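Local structure of N(G),N(G)-dimethylarginine dimethylaminohydrolase (Pseudomonas aeruginosa, 1H70) at residues Cys46-Thr51 with Trp208-Val213; Phe59-Phe64 with Glu84-Glu89; Val65-Leu70 with Thr113-Asp118; Leu171-Leu176 with Leu229-Ile234. The protein hydrolyses the nitric oxide synthase inhibitors N(G),N(G)-dimethyl-L-arginine and N(G)-monomethyl-L-arginine to L-citrulline, releasing dimethylamine or methylamine. The protein carries 1 engineered substitution. One frame throughout, in Å; residues are numbered along the deposited sequence.

Interaction 1. Residues Cys46-Thr51 with Trp208-Val213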
loop_
_atom_site.group_PDB
_atom_site.type_symbol
_atom_site.label_atom_id
_atom_site.label_comp_id
_atom_site.label_asym_id
_atom_site.label_seq_id
_atom_site.Cartn_x
_atom_site.Cartn_y
_atom_site.Cartn_z
ATOM N N CYS A 46 8.162 -14.088 6.951
ATOM C CA CYS A 46 6.775 -14.333 6.553
ATOM C C CYS A 46 6.569 -15.380 5.456
ATOM O O CYS A 46 5.556 -15.381 4.812
ATOM C CB CYS A 46 6.107 -13.010 6.140
ATOM S SG CYS A 46 6.063 -11.766 7.453
ATOM N N ASP A 47 7.533 -16.258 5.225
ATOM C CA ASP A 47 7.395 -17.317 4.234
ATOM C C ASP A 47 7.085 -16.826 2.820
ATOM O O ASP A 47 6.285 -17.411 2.092
ATOM C CB ASP A 47 6.398 -18.364 4.721
ATOM C CG ASP A 47 6.886 -18.988 6.003
ATOM O OD1 ASP A 47 8.112 -18.890 6.279
ATOM O OD2 ASP A 47 6.095 -19.519 6.784
ATOM N N VAL A 48 7.788 -15.773 2.410
ATOM C CA VAL A 48 7.642 -15.259 1.050
ATOM C C VAL A 48 9.040 -15.058 0.479
ATOM O O VAL A 48 10.002 -14.981 1.261
ATOM C CB VAL A 48 6.949 -13.879 1.047
ATOM C CG1 VAL A 48 5.487 -14.001 1.436
ATOM C CG2 VAL A 48 7.644 -12.899 2.028
ATOM N N ASP A 49 9.218 -15.039 -0.842
ATOM C CA ASP A 49 10.552 -14.619 -1.295
ATOM C C ASP A 49 10.432 -13.141 -1.581
ATOM O O ASP A 49 9.324 -12.636 -1.798
ATOM C CB ASP A 49 11.207 -15.437 -2.405
ATOM C CG ASP A 49 10.283 -15.743 -3.487
ATOM O OD1 ASP A 49 9.702 -14.728 -3.930
ATOM O OD2 ASP A 49 10.148 -16.921 -3.952
ATOM N N ILE A 50 11.561 -12.439 -1.544
ATOM C CA ILE A 50 11.576 -11.003 -1.616
ATOM C C ILE A 50 12.400 -10.569 -2.808
ATOM O O ILE A 50 13.476 -11.121 -2.996
ATOM C CB ILE A 50 12.239 -10.464 -0.316
ATOM C CG1 ILE A 50 11.355 -10.792 0.894
ATOM C CG2 ILE A 50 12.586 -8.983 -0.420
ATOM C CD1 ILE A 50 12.091 -10.917 2.226
ATOM N N THR A 51 11.870 -9.648 -3.613
ATOM C CA THR A 51 12.626 -9.067 -4.714
ATOM C C THR A 51 12.889 -7.634 -4.298
ATOM O O THR A 51 11.955 -6.858 -4.199
ATOM C CB THR A 51 11.822 -9.129 -6.021
ATOM O OG1 THR A 51 11.623 -10.509 -6.341
ATOM C CG2 THR A 51 12.608 -8.471 -7.170
ATOM N N TRP A 208 -1.266 -7.523 6.286
ATOM C CA TRP A 208 -1.386 -8.932 6.573
ATOM C C TRP A 208 -0.472 -9.605 5.554
ATOM O O TRP A 208 -0.511 -9.262 4.364
ATOM C CB TRP A 208 -2.820 -9.416 6.349
ATOM C CG TRP A 208 -3.012 -10.903 6.484
ATOM C CD1 TRP A 208 -3.365 -11.561 7.638
ATOM C CD2 TRP A 208 -2.859 -11.890 5.478
ATOM N NE1 TRP A 208 -3.438 -12.912 7.395
ATOM C CE2 TRP A 208 -3.154 -13.142 6.065
ATOM C CE3 TRP A 208 -2.519 -11.854 4.118
ATOM C CZ2 TRP A 208 -3.087 -14.343 5.352
ATOM C CZ3 TRP A 208 -2.474 -13.048 3.397
ATOM C CH2 TRP A 208 -2.767 -14.277 4.009
ATOM N N VAL A 209 0.359 -10.536 6.013
ATOM C CA VAL A 209 1.192 -11.346 5.119
ATOM C C VAL A 209 1.243 -12.757 5.725
ATOM O O VAL A 209 1.962 -13.010 6.700
ATOM C CB VAL A 209 2.677 -10.847 5.004
ATOM C CG1 VAL A 209 3.415 -11.668 3.936
ATOM C CG2 VAL A 209 2.797 -9.353 4.657
ATOM N N ASN A 210 0.463 -13.681 5.192
ATOM C CA ASN A 210 0.533 -15.063 5.644
ATOM C C ASN A 210 0.348 -15.299 7.158
ATOM O O ASN A 210 1.073 -16.071 7.807
ATOM C CB ASN A 210 1.851 -15.672 5.140
ATOM C CG ASN A 210 1.894 -15.754 3.609
ATOM O OD1 ASN A 210 0.876 -15.550 2.941
ATOM N ND2 ASN A 210 3.068 -16.066 3.043
ATOM N N GLU A 211 -0.645 -14.637 7.702
ATOM C CA GLU A 211 -1.025 -14.733 9.121
ATOM C C GLU A 211 -0.155 -13.925 10.079
ATOM O O GLU A 211 -0.400 -13.918 11.284
ATOM C CB GLU A 211 -1.271 -16.165 9.595
ATOM C CG GLU A 211 -2.325 -16.973 8.832
ATOM C CD GLU A 211 -3.686 -16.325 8.548
ATOM O OE1 GLU A 211 -4.082 -15.297 9.139
ATOM O OE2 GLU A 211 -4.377 -16.900 7.659
ATOM N N ARG A 212 0.861 -13.240 9.550
ATOM C CA ARG A 212 1.659 -12.285 10.305
ATOM C C ARG A 212 1.024 -10.935 9.982
ATOM O O ARG A 212 0.420 -10.791 8.899
ATOM C CB ARG A 212 3.118 -12.201 9.834
ATOM C CG ARG A 212 3.649 -13.430 9.063
ATOM C CD ARG A 212 4.139 -14.479 9.943
ATOM N NE ARG A 212 4.994 -15.591 9.527
ATOM C CZ ARG A 212 4.853 -16.729 8.845
ATOM N NH1 ARG A 212 5.930 -17.512 8.815
ATOM N NH2 ARG A 212 3.765 -17.102 8.145
ATOM N N VAL A 213 1.116 -9.967 10.874
ATOM C CA VAL A 213 0.617 -8.632 10.542
ATOM C C VAL A 213 1.759 -7.692 10.893
ATOM O O VAL A 213 2.214 -7.640 12.050
ATOM C CB VAL A 213 -0.693 -8.210 11.216
ATOM C CG1 VAL A 213 -0.893 -6.705 11.018
ATOM C CG2 VAL A 213 -1.899 -8.916 10.614
#
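The guanidinium of R212 lies with one face over the backbone of C46, whose CA sits 3.6 Å above its plane and toward the rim. The chain bends at its second torsion (chi2 -85°), which turns the guanidinium over C46. At its edge, in plane, comes N210, and R212 NH2 donates to N210 O. D47 forms a salt bridge, OD2 to R212 NH1 at 2.9 Å; the carboxylate stands perpendicular to the guanidinium and is met from above its own plane. Nearer the backbone of R212, C46 SG presses against R212 CG at 3.3 Å. The side-chain amide of N210 is a second link: its ND2 gives a hydrogen bond of 3.1 Å to C46 O, nearly along the C=O axis, while OD1 accepts from F3 N. V209 CG1 touches C46 CB. N210 belongs to the type I' turn joining strands 207-209 and 212-216, so this hairpin tip docks on the loop between helix 29-43 and strand 49-53, while V48 and V209 rest on I6 of strand 5-9.

Interaction 2. Residues Phe59-Phe64 with Glu84-Glu89. With CIR (citrulline), chain B.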
loop_
_atom_site.group_PDB
_atom_site.type_symbol
_atom_site.label_atom_id
_atom_site.label_comp_id
_atom_site.label_asym_id
_atom_site.label_seq_id
_atom_site.Cartn_x
_atom_site.Cartn_y
_atom_site.Cartn_z
ATOM N N PHE A 59 13.838 9.524 -8.434
ATOM C CA PHE A 59 12.499 9.381 -7.880
ATOM C C PHE A 59 12.524 9.266 -6.354
ATOM O O PHE A 59 12.554 8.178 -5.787
ATOM C CB PHE A 59 11.783 8.167 -8.491
ATOM C CG PHE A 59 11.561 8.291 -9.982
ATOM C CD1 PHE A 59 12.422 7.648 -10.869
ATOM C CD2 PHE A 59 10.524 9.053 -10.492
ATOM C CE1 PHE A 59 12.247 7.763 -12.218
ATOM C CE2 PHE A 59 10.343 9.180 -11.848
ATOM C CZ PHE A 59 11.213 8.533 -12.718
ATOM N N PRO A 60 12.510 10.409 -5.673
ATOM C CA PRO A 60 12.559 10.459 -4.209
ATOM C C PRO A 60 11.581 9.521 -3.479
ATOM O O PRO A 60 11.904 8.952 -2.430
ATOM C CB PRO A 60 12.150 11.903 -3.923
ATOM C CG PRO A 60 12.739 12.661 -5.085
ATOM C CD PRO A 60 12.501 11.758 -6.292
ATOM N N ASP A 61 10.385 9.366 -4.029
ATOM C CA ASP A 61 9.344 8.537 -3.408
ATOM C C ASP A 61 9.264 7.129 -3.990
ATOM O O ASP A 61 8.307 6.394 -3.699
ATOM C CB ASP A 61 7.986 9.215 -3.591
ATOM C CG ASP A 61 7.820 10.462 -2.749
ATOM O OD1 ASP A 61 7.772 10.310 -1.506
ATOM O OD2 ASP A 61 7.717 11.591 -3.290
ATOM N N SER A 62 10.263 6.700 -4.768
ATOM C CA SER A 62 10.227 5.381 -5.418
ATOM C C SER A 62 10.281 4.155 -4.471
ATOM O O SER A 62 9.940 3.022 -4.845
ATOM C CB SER A 62 11.244 5.313 -6.587
ATOM O OG SER A 62 12.551 5.469 -6.088
ATOM N N VAL A 63 10.587 4.387 -3.198
ATOM C CA VAL A 63 10.550 3.364 -2.172
ATOM C C VAL A 63 9.111 2.905 -1.985
ATOM O O VAL A 63 8.865 1.777 -1.556
ATOM C CB VAL A 63 11.091 3.914 -0.818
ATOM C CG1 VAL A 63 10.222 5.060 -0.299
ATOM C CG2 VAL A 63 11.205 2.811 0.235
ATOM N N PHE A 64 8.149 3.773 -2.304
ATOM C CA PHE A 64 6.736 3.433 -2.185
ATOM C C PHE A 64 6.222 2.709 -3.430
ATOM O O PHE A 64 5.368 3.210 -4.194
ATOM C CB PHE A 64 5.901 4.689 -1.894
ATOM C CG PHE A 64 6.352 5.381 -0.627
ATOM C CD1 PHE A 64 6.717 6.719 -0.641
ATOM C CD2 PHE A 64 6.430 4.666 0.553
ATOM C CE1 PHE A 64 7.142 7.344 0.522
ATOM C CE2 PHE A 64 6.852 5.292 1.744
ATOM C CZ PHE A 64 7.195 6.631 1.720
ATOM N N GLU A 84 2.828 14.239 -10.438
ATOM C CA GLU A 84 3.752 14.505 -11.554
ATOM C C GLU A 84 5.145 13.879 -11.395
ATOM O O GLU A 84 5.659 13.226 -12.305
ATOM C CB GLU A 84 3.938 16.035 -11.695
ATOM N N SER A 85 5.767 14.099 -10.243
ATOM C CA SER A 85 7.104 13.567 -9.953
ATOM C C SER A 85 7.191 12.044 -9.805
ATOM O O SER A 85 8.287 11.485 -9.775
ATOM C CB SER A 85 7.640 14.190 -8.671
ATOM O OG SER A 85 6.851 13.798 -7.544
ATOM N N ARG A 86 6.056 11.353 -9.718
ATOM C CA ARG A 86 6.065 9.913 -9.544
ATOM C C ARG A 86 5.548 9.124 -10.745
ATOM O O ARG A 86 5.638 7.900 -10.729
ATOM C CB ARG A 86 5.208 9.555 -8.307
ATOM C CG ARG A 86 5.681 10.229 -7.013
ATOM C CD ARG A 86 5.135 9.488 -5.780
ATOM N NE ARG A 86 5.557 8.071 -5.825
ATOM C CZ ARG A 86 5.015 7.117 -5.111
ATOM N NH1 ARG A 86 4.070 7.404 -4.226
ATOM N NH2 ARG A 86 5.417 5.865 -5.271
ATOM N N ARG A 87 5.036 9.790 -11.789
ATOM C CA ARG A 87 4.521 9.059 -12.947
ATOM C C ARG A 87 5.546 8.130 -13.587
ATOM O O ARG A 87 5.222 7.001 -13.926
ATOM C CB ARG A 87 3.909 9.978 -14.013
ATOM C CG ARG A 87 3.034 9.211 -15.007
ATOM C CD ARG A 87 2.095 10.103 -15.751
ATOM N NE ARG A 87 1.083 10.679 -14.881
ATOM C CZ ARG A 87 0.521 11.867 -15.076
ATOM N NH1 ARG A 87 0.862 12.619 -16.129
ATOM N NH2 ARG A 87 -0.379 12.322 -14.219
ATOM N N GLY A 88 6.789 8.574 -13.695
ATOM C CA GLY A 88 7.866 7.810 -14.289
ATOM C C GLY A 88 8.305 6.573 -13.508
ATOM O O GLY A 88 9.103 5.776 -14.004
ATOM N N GLU A 89 7.813 6.397 -12.279
ATOM C CA GLU A 89 8.139 5.223 -11.494
ATOM C C GLU A 89 7.608 3.933 -12.110
ATOM O O GLU A 89 8.114 2.837 -11.800
ATOM C CB GLU A 89 7.592 5.325 -10.059
ATOM C CG GLU A 89 8.295 6.438 -9.303
ATOM C CD GLU A 89 7.850 6.565 -7.866
ATOM O OE1 GLU A 89 7.340 5.553 -7.312
ATOM O OE2 GLU A 89 8.005 7.691 -7.303
HETATM C C CIR B . 3.663 10.574 -1.954
HETATM O O CIR B . 3.270 10.073 -3.052
HETATM O OXT CIR B . 3.215 11.734 -1.578
HETATM C CA CIR B . 4.591 9.796 -1.061
HETATM N N CIR B . 5.427 10.725 -0.277
HETATM C C3 CIR B . 3.768 8.876 -0.126
HETATM C C4 CIR B . 3.093 7.768 -0.956
HETATM C C5 CIR B . 2.258 6.892 -0.038
HETATM N N6 CIR B . 1.652 5.779 -0.782
HETATM C C7 CIR B . 1.007 4.762 -0.234
HETATM O O7 CIR B . 0.856 4.642 0.992
HETATM N N8 CIR B . 0.510 3.811 -1.048
HETATM O O HOH W 1 9.609 9.840 -6.849
HETATM O O HOH W 2 8.409 12.451 -5.757
HETATM O O HOH W 3 8.192 2.950 -7.040
#
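The side chain of R86 ends among D61 and F64, along a chain that bends at its third torsion (chi3 57°). From CB and CG it runs to CD, which passes 3.6 Å from D61 CB and lies near the citrulline carboxylate. NE then turns to its own segment, donating to E89 OE2, and NH2 pairs with E89 OE1 at 2.8 Å, a side-on, two-nitrogen salt bridge that fixes the rotation of the guanidinium. NH2 also donates to F64 O at 2.9 Å from above that carbonyl's plane, while D61 O covers one face. NH1 is left for the ligand, meeting citrulline O at 3.0 Å, and for D67. D61 OD1 takes CIR N at 2.7 Å, so D61 holds the amino group and R86 the carboxylate. Farther from the ligand, the F59 ring has S85 O at its edge and E89 N over one face. Both segments are loops: one joins strand 49-53 to strand 69-71, the other leads from strand 76-78 into helix 89-100.

Interaction 3. Residues Val65-Leu70 with Thr113-Asp118. With CIR (citrulline), chain B.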
loop_
_atom_site.group_PDB
_atom_site.type_symbol
_atom_site.label_atom_id
_atom_site.label_comp_id
_atom_site.label_asym_id
_atom_site.label_seq_id
_atom_site.Cartn_x
_atom_site.Cartn_y
_atom_site.Cartn_z
ATOM N N VAL A 65 6.734 1.497 -3.612
ATOM C CA VAL A 65 6.404 0.663 -4.767
ATOM C C VAL A 65 4.936 0.237 -4.844
ATOM O O VAL A 65 4.473 -0.197 -5.919
ATOM C CB VAL A 65 7.302 -0.599 -4.841
ATOM C CG1 VAL A 65 8.757 -0.184 -5.038
ATOM C CG2 VAL A 65 7.115 -1.494 -3.591
ATOM N N GLU A 66 4.190 0.385 -3.751
ATOM C CA GLU A 66 2.766 0.082 -3.813
ATOM C C GLU A 66 2.051 0.909 -4.883
ATOM O O GLU A 66 1.166 0.391 -5.518
ATOM C CB GLU A 66 2.103 0.363 -2.456
ATOM C CG GLU A 66 0.581 0.352 -2.479
ATOM C CD GLU A 66 -0.019 -0.028 -1.143
ATOM O OE1 GLU A 66 -0.187 0.873 -0.293
ATOM O OE2 GLU A 66 -0.334 -1.207 -0.939
ATOM N N ASP A 67 2.421 2.170 -5.095
ATOM C CA ASP A 67 1.644 3.011 -6.029
ATOM C C ASP A 67 1.717 2.717 -7.529
ATOM O O ASP A 67 0.694 2.741 -8.216
ATOM C CB ASP A 67 1.873 4.482 -5.684
ATOM C CG ASP A 67 1.451 4.766 -4.271
ATOM O OD1 ASP A 67 0.304 4.366 -3.908
ATOM O OD2 ASP A 67 2.205 5.353 -3.494
ATOM N N PRO A 68 2.896 2.443 -8.080
ATOM C CA PRO A 68 3.014 2.199 -9.523
ATOM C C PRO A 68 2.408 0.913 -10.094
ATOM O O PRO A 68 2.361 0.796 -11.319
ATOM C CB PRO A 68 4.529 2.234 -9.778
ATOM C CG PRO A 68 5.191 2.139 -8.441
ATOM C CD PRO A 68 4.200 2.482 -7.394
ATOM N N VAL A 69 1.942 -0.046 -9.295
ATOM C CA VAL A 69 1.415 -1.283 -9.830
ATOM C C VAL A 69 0.410 -1.911 -8.885
ATOM O O VAL A 69 0.480 -1.724 -7.672
ATOM C CB VAL A 69 2.486 -2.415 -9.966
ATOM C CG1 VAL A 69 1.988 -3.486 -10.953
ATOM C CG2 VAL A 69 3.873 -1.929 -10.360
ATOM N N LEU A 70 -0.523 -2.657 -9.463
ATOM C CA LEU A 70 -1.441 -3.479 -8.693
ATOM C C LEU A 70 -1.203 -4.922 -9.125
ATOM O O LEU A 70 -1.457 -5.274 -10.277
ATOM C CB LEU A 70 -2.903 -3.119 -8.949
ATOM C CG LEU A 70 -3.886 -3.986 -8.163
ATOM C CD1 LEU A 70 -3.851 -3.605 -6.677
ATOM C CD2 LEU A 70 -5.326 -3.860 -8.758
ATOM N N THR A 113 -5.759 8.327 -14.079
ATOM C CA THR A 113 -4.679 8.530 -13.149
ATOM C C THR A 113 -4.989 7.522 -12.016
ATOM O O THR A 113 -6.123 7.453 -11.545
ATOM C CB THR A 113 -4.831 10.045 -12.847
ATOM O OG1 THR A 113 -3.777 10.850 -13.448
ATOM C CG2 THR A 113 -5.039 10.341 -11.472
ATOM N N VAL A 114 -4.054 6.640 -11.646
ATOM C CA VAL A 114 -4.314 5.692 -10.538
ATOM C C VAL A 114 -3.038 5.509 -9.729
ATOM O O VAL A 114 -1.983 5.405 -10.322
ATOM C CB VAL A 114 -4.700 4.257 -10.989
ATOM C CG1 VAL A 114 -4.754 3.275 -9.809
ATOM C CG2 VAL A 114 -6.075 4.212 -11.672
ATOM N N GLU A 115 -3.148 5.468 -8.404
ATOM C CA GLU A 115 -2.018 5.115 -7.536
ATOM C C GLU A 115 -2.585 3.987 -6.685
ATOM O O GLU A 115 -3.602 4.182 -6.025
ATOM C CB GLU A 115 -1.472 6.275 -6.684
ATOM C CG GLU A 115 -0.692 7.256 -7.551
ATOM C CD GLU A 115 -0.235 8.523 -6.853
ATOM O OE1 GLU A 115 -0.215 8.559 -5.603
ATOM O OE2 GLU A 115 0.133 9.470 -7.580
ATOM N N ALA A 116 -1.916 2.824 -6.710
ATOM C CA ALA A 116 -2.434 1.626 -6.045
ATOM C C ALA A 116 -2.607 1.665 -4.537
ATOM O O ALA A 116 -3.241 0.774 -3.969
ATOM C CB ALA A 116 -1.655 0.354 -6.472
ATOM N N GLY A 117 -2.106 2.699 -3.870
ATOM C CA GLY A 117 -2.336 2.872 -2.433
ATOM C C GLY A 117 -3.820 3.153 -2.192
ATOM O O GLY A 117 -4.333 3.032 -1.084
ATOM N N ASP A 118 -4.520 3.545 -3.265
ATOM C CA ASP A 118 -5.953 3.809 -3.227
ATOM C C ASP A 118 -6.765 2.526 -3.388
ATOM O O ASP A 118 -7.992 2.565 -3.384
ATOM C CB ASP A 118 -6.355 4.767 -4.348
ATOM C CG ASP A 118 -6.239 6.226 -3.957
ATOM O OD1 ASP A 118 -6.760 6.584 -2.867
ATOM O OD2 ASP A 118 -5.670 7.064 -4.720
HETATM C C CIR B . 3.663 10.574 -1.954
HETATM O O CIR B . 3.270 10.073 -3.052
HETATM O OXT CIR B . 3.215 11.734 -1.578
HETATM C CA CIR B . 4.591 9.796 -1.061
HETATM N N CIR B . 5.427 10.725 -0.277
HETATM C C3 CIR B . 3.768 8.876 -0.126
HETATM C C4 CIR B . 3.093 7.768 -0.956
HETATM C C5 CIR B . 2.258 6.892 -0.038
HETATM N N6 CIR B . 1.652 5.779 -0.782
HETATM C C7 CIR B . 1.007 4.762 -0.234
HETATM O O7 CIR B . 0.856 4.642 0.992
HETATM N N8 CIR B . 0.510 3.811 -1.048
#
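E66 meets the 113-118 loop first, through its backbone and its carboxylate. E66 O lies close to A116 CB, and the side chain, with CG anti to the backbone N (chi1 168°), runs out extended until OE1 is 3.6 Å from G117 CA. That oxygen accepts from citrulline N8 and from S249 OG, while OE2 is paired with R254 and K165. D67 carries most of the contact. Its carbonyl oxygen receives A116 N at 3.0 Å, in the carbonyl plane and on a lone pair, and the bond is almost straight at 178°. Its carboxylate divides the work: OD1 accepts both G117 N and citrulline N8, each at 2.9 Å, and OD2 takes citrulline N6 at 2.8 Å as well as a salt bridge from R86. Two neighbouring ureido nitrogens of the product are thus bound by the two oxygens of one carboxylate, and the bond from G117 N is consistent with holding that group in place. Lacking a side chain, G117 brings its CA within 3.3 Å of citrulline N8. E115 CB packs beside D67 CB, and its own carboxylate binds H163 and R133. Further on, V69 O and L70 CB border the A116 methyl. The segment 65-70 enters strand 69-71, beside strand 76-78 and backed by helix 89-100, whereas 113-118 leads through a 3-10 turn into strand 119-122.

Interaction 4. Residues Leu171-Leu176 with Leu229-Ile234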
loop_
_atom_site.group_PDB
_atom_site.type_symbol
_atom_site.label_atom_id
_atom_site.label_comp_id
_atom_site.label_asym_id
_atom_site.label_seq_id
_atom_site.Cartn_x
_atom_site.Cartn_y
_atom_site.Cartn_z
ATOM N N LEU A 171 -7.192 -7.306 6.945
ATOM C CA LEU A 171 -6.315 -8.322 7.489
ATOM C C LEU A 171 -6.822 -9.769 7.306
ATOM O O LEU A 171 -6.447 -10.670 8.075
ATOM C CB LEU A 171 -6.116 -8.044 8.977
ATOM C CG LEU A 171 -5.729 -6.615 9.385
ATOM C CD1 LEU A 171 -5.559 -6.544 10.894
ATOM C CD2 LEU A 171 -4.442 -6.173 8.678
ATOM N N GLU A 172 -7.599 -9.995 6.259
ATOM C CA GLU A 172 -8.169 -11.309 5.948
ATOM C C GLU A 172 -9.161 -11.702 7.049
ATOM O O GLU A 172 -9.248 -11.054 8.092
ATOM C CB GLU A 172 -7.073 -12.371 5.774
ATOM C CG GLU A 172 -6.151 -12.142 4.575
ATOM C CD GLU A 172 -6.885 -11.822 3.280
ATOM O OE1 GLU A 172 -7.792 -12.595 2.882
ATOM O OE2 GLU A 172 -6.527 -10.821 2.632
ATOM N N HIS A 173 -9.944 -12.746 6.808
ATOM C CA HIS A 173 -10.925 -13.232 7.789
ATOM C C HIS A 173 -11.992 -12.205 8.211
ATOM O O HIS A 173 -12.531 -12.288 9.307
ATOM C CB HIS A 173 -10.220 -13.796 9.031
ATOM C CG HIS A 173 -9.067 -14.692 8.700
ATOM N ND1 HIS A 173 -9.220 -15.900 8.048
ATOM C CD2 HIS A 173 -7.737 -14.533 8.901
ATOM C CE1 HIS A 173 -8.033 -16.454 7.872
ATOM N NE2 HIS A 173 -7.114 -15.646 8.390
ATOM N N ASN A 174 -12.300 -11.241 7.361
ATOM C CA ASN A 174 -13.311 -10.227 7.599
ATOM C C ASN A 174 -12.897 -9.150 8.605
ATOM O O ASN A 174 -13.715 -8.362 9.018
ATOM C CB ASN A 174 -14.663 -10.868 8.021
ATOM C CG ASN A 174 -15.853 -10.023 7.608
ATOM O OD1 ASN A 174 -15.872 -9.468 6.515
ATOM N ND2 ASN A 174 -16.862 -9.918 8.468
ATOM N N ASN A 175 -11.620 -9.099 8.983
ATOM C CA ASN A 175 -11.161 -8.132 9.976
ATOM C C ASN A 175 -10.634 -6.923 9.244
ATOM O O ASN A 175 -9.683 -7.076 8.477
ATOM C CB ASN A 175 -10.066 -8.744 10.857
ATOM C CG ASN A 175 -10.605 -9.897 11.682
ATOM O OD1 ASN A 175 -11.723 -9.789 12.168
ATOM N ND2 ASN A 175 -9.868 -11.000 11.812
ATOM N N LEU A 176 -11.273 -5.776 9.451
ATOM C CA LEU A 176 -10.907 -4.536 8.765
ATOM C C LEU A 176 -10.460 -3.420 9.707
ATOM O O LEU A 176 -11.224 -3.015 10.569
ATOM C CB LEU A 176 -12.117 -4.042 7.963
ATOM C CG LEU A 176 -11.917 -2.748 7.135
ATOM C CD1 LEU A 176 -10.905 -2.986 5.983
ATOM C CD2 LEU A 176 -13.255 -2.252 6.529
ATOM N N LEU A 229 -6.832 -10.933 17.857
ATOM C CA LEU A 229 -7.533 -11.632 16.800
ATOM C C LEU A 229 -6.840 -12.946 16.426
ATOM O O LEU A 229 -7.480 -13.822 15.837
ATOM C CB LEU A 229 -7.753 -10.716 15.597
ATOM C CG LEU A 229 -8.822 -9.654 15.897
ATOM C CD1 LEU A 229 -8.634 -8.430 15.034
ATOM C CD2 LEU A 229 -10.211 -10.240 15.740
ATOM N N GLY A 230 -5.559 -13.101 16.772
ATOM C CA GLY A 230 -4.851 -14.342 16.515
ATOM C C GLY A 230 -3.657 -14.238 15.586
ATOM O O GLY A 230 -2.997 -15.236 15.299
ATOM N N TYR A 231 -3.381 -13.031 15.108
ATOM C CA TYR A 231 -2.265 -12.802 14.204
ATOM C C TYR A 231 -0.924 -12.676 14.925
ATOM O O TYR A 231 -0.863 -12.204 16.046
ATOM C CB TYR A 231 -2.486 -11.510 13.419
ATOM C CG TYR A 231 -3.766 -11.472 12.618
ATOM C CD1 TYR A 231 -3.889 -12.194 11.456
ATOM C CD2 TYR A 231 -4.842 -10.702 13.036
ATOM C CE1 TYR A 231 -5.064 -12.164 10.702
ATOM C CE2 TYR A 231 -6.015 -10.657 12.313
ATOM C CZ TYR A 231 -6.120 -11.385 11.144
ATOM O OH TYR A 231 -7.296 -11.318 10.439
ATOM N N ARG A 232 0.151 -13.074 14.246
ATOM C CA ARG A 232 1.488 -12.881 14.792
ATOM C C ARG A 232 1.874 -11.452 14.438
ATOM O O ARG A 232 2.123 -11.159 13.271
ATOM C CB ARG A 232 2.499 -13.835 14.169
ATOM C CG ARG A 232 2.265 -15.279 14.550
ATOM C CD ARG A 232 3.262 -16.246 13.921
ATOM N NE ARG A 232 4.636 -15.956 14.309
ATOM C CZ ARG A 232 5.678 -16.619 13.833
ATOM N NH1 ARG A 232 5.512 -17.607 12.965
ATOM N NH2 ARG A 232 6.907 -16.306 14.234
ATOM N N VAL A 233 1.908 -10.570 15.436
ATOM C CA VAL A 233 2.205 -9.174 15.137
ATOM C C VAL A 233 3.689 -8.833 15.190
ATOM O O VAL A 233 4.402 -9.170 16.145
ATOM C CB VAL A 233 1.354 -8.231 16.007
ATOM C CG1 VAL A 233 1.582 -6.755 15.644
ATOM C CG2 VAL A 233 -0.114 -8.602 15.892
ATOM N N ILE A 234 4.152 -8.174 14.132
ATOM C CA ILE A 234 5.540 -7.738 14.035
ATOM C C ILE A 234 5.558 -6.214 13.997
ATOM O O ILE A 234 4.910 -5.632 13.139
ATOM C CB ILE A 234 6.215 -8.285 12.771
ATOM C CG1 ILE A 234 6.095 -9.810 12.712
ATOM C CG2 ILE A 234 7.676 -7.825 12.724
ATOM C CD1 ILE A 234 6.528 -10.397 11.365
#
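With CG anti to its carbonyl carbon (chi1 -58°), Y231 sends its ring straight at the 171-176 turn, and N175, set the same way, swings its amide to meet the phenol. Their bond is N175 ND2 to Y231 OH, 2.9 Å and nearly straight at 172°; the oxygen lies in the plane of the amide, which stands at 89° to the tyrosine ring. The hydroxyl in turn gives a weak hydrogen bond of 2.6 Å to L171 O, and E172 O lies 3.1 Å from the same OH. A single buried oxygen is therefore held by a side-chain donor from the turn and, weakly, by the carbonyl of L171 just before it. This turn, of type I' from E172 to N175, closes the beta-hairpin of strands 168-170 and 175-178. In the pentein-type alpha/beta propeller of this family, the contact joins that hairpin turn of one sheet to the residues leading into outer strand 232-236 of the next. At the ring's flank L171 CB packs 4.0 Å from Y231 CZ. H173 approaches edge-on, its CD2 3.6 Å from Y231 OH and its NE2 hydrogen-bonded to E211 OE2 of the adjacent hairpin. Beyond the phenol, N175 OD1 accepts from N192 ND2, while L229 CD2, just after helix 220-227, rests 3.9 Å from N175 OD1.

Two pairs of contacts emerge. Interactions 2 and 3, with centres 11 Å apart, share the citrulline: the first grips its amino acid end, the second its ureido end, and the salt bridge from R86 NH1 to D67 OD2 (2.9 Å) joins them. Interactions 1 and 4, 13 Å apart between centres, meet in the sheet where strands 212-216 and 232-236 are neighbours; V213 N lies 2.9 Å from R232 O, probably hydrogen-bonded, and W208 packs on L171 and E172. These two form a structural flank away from the ligand, although V209 of interaction 1 comes within about 10 Å of E66, side chain to side chain. Interactions 2 and 4 lie on opposite sides of the chain's centre, about 30 Å apart between centres.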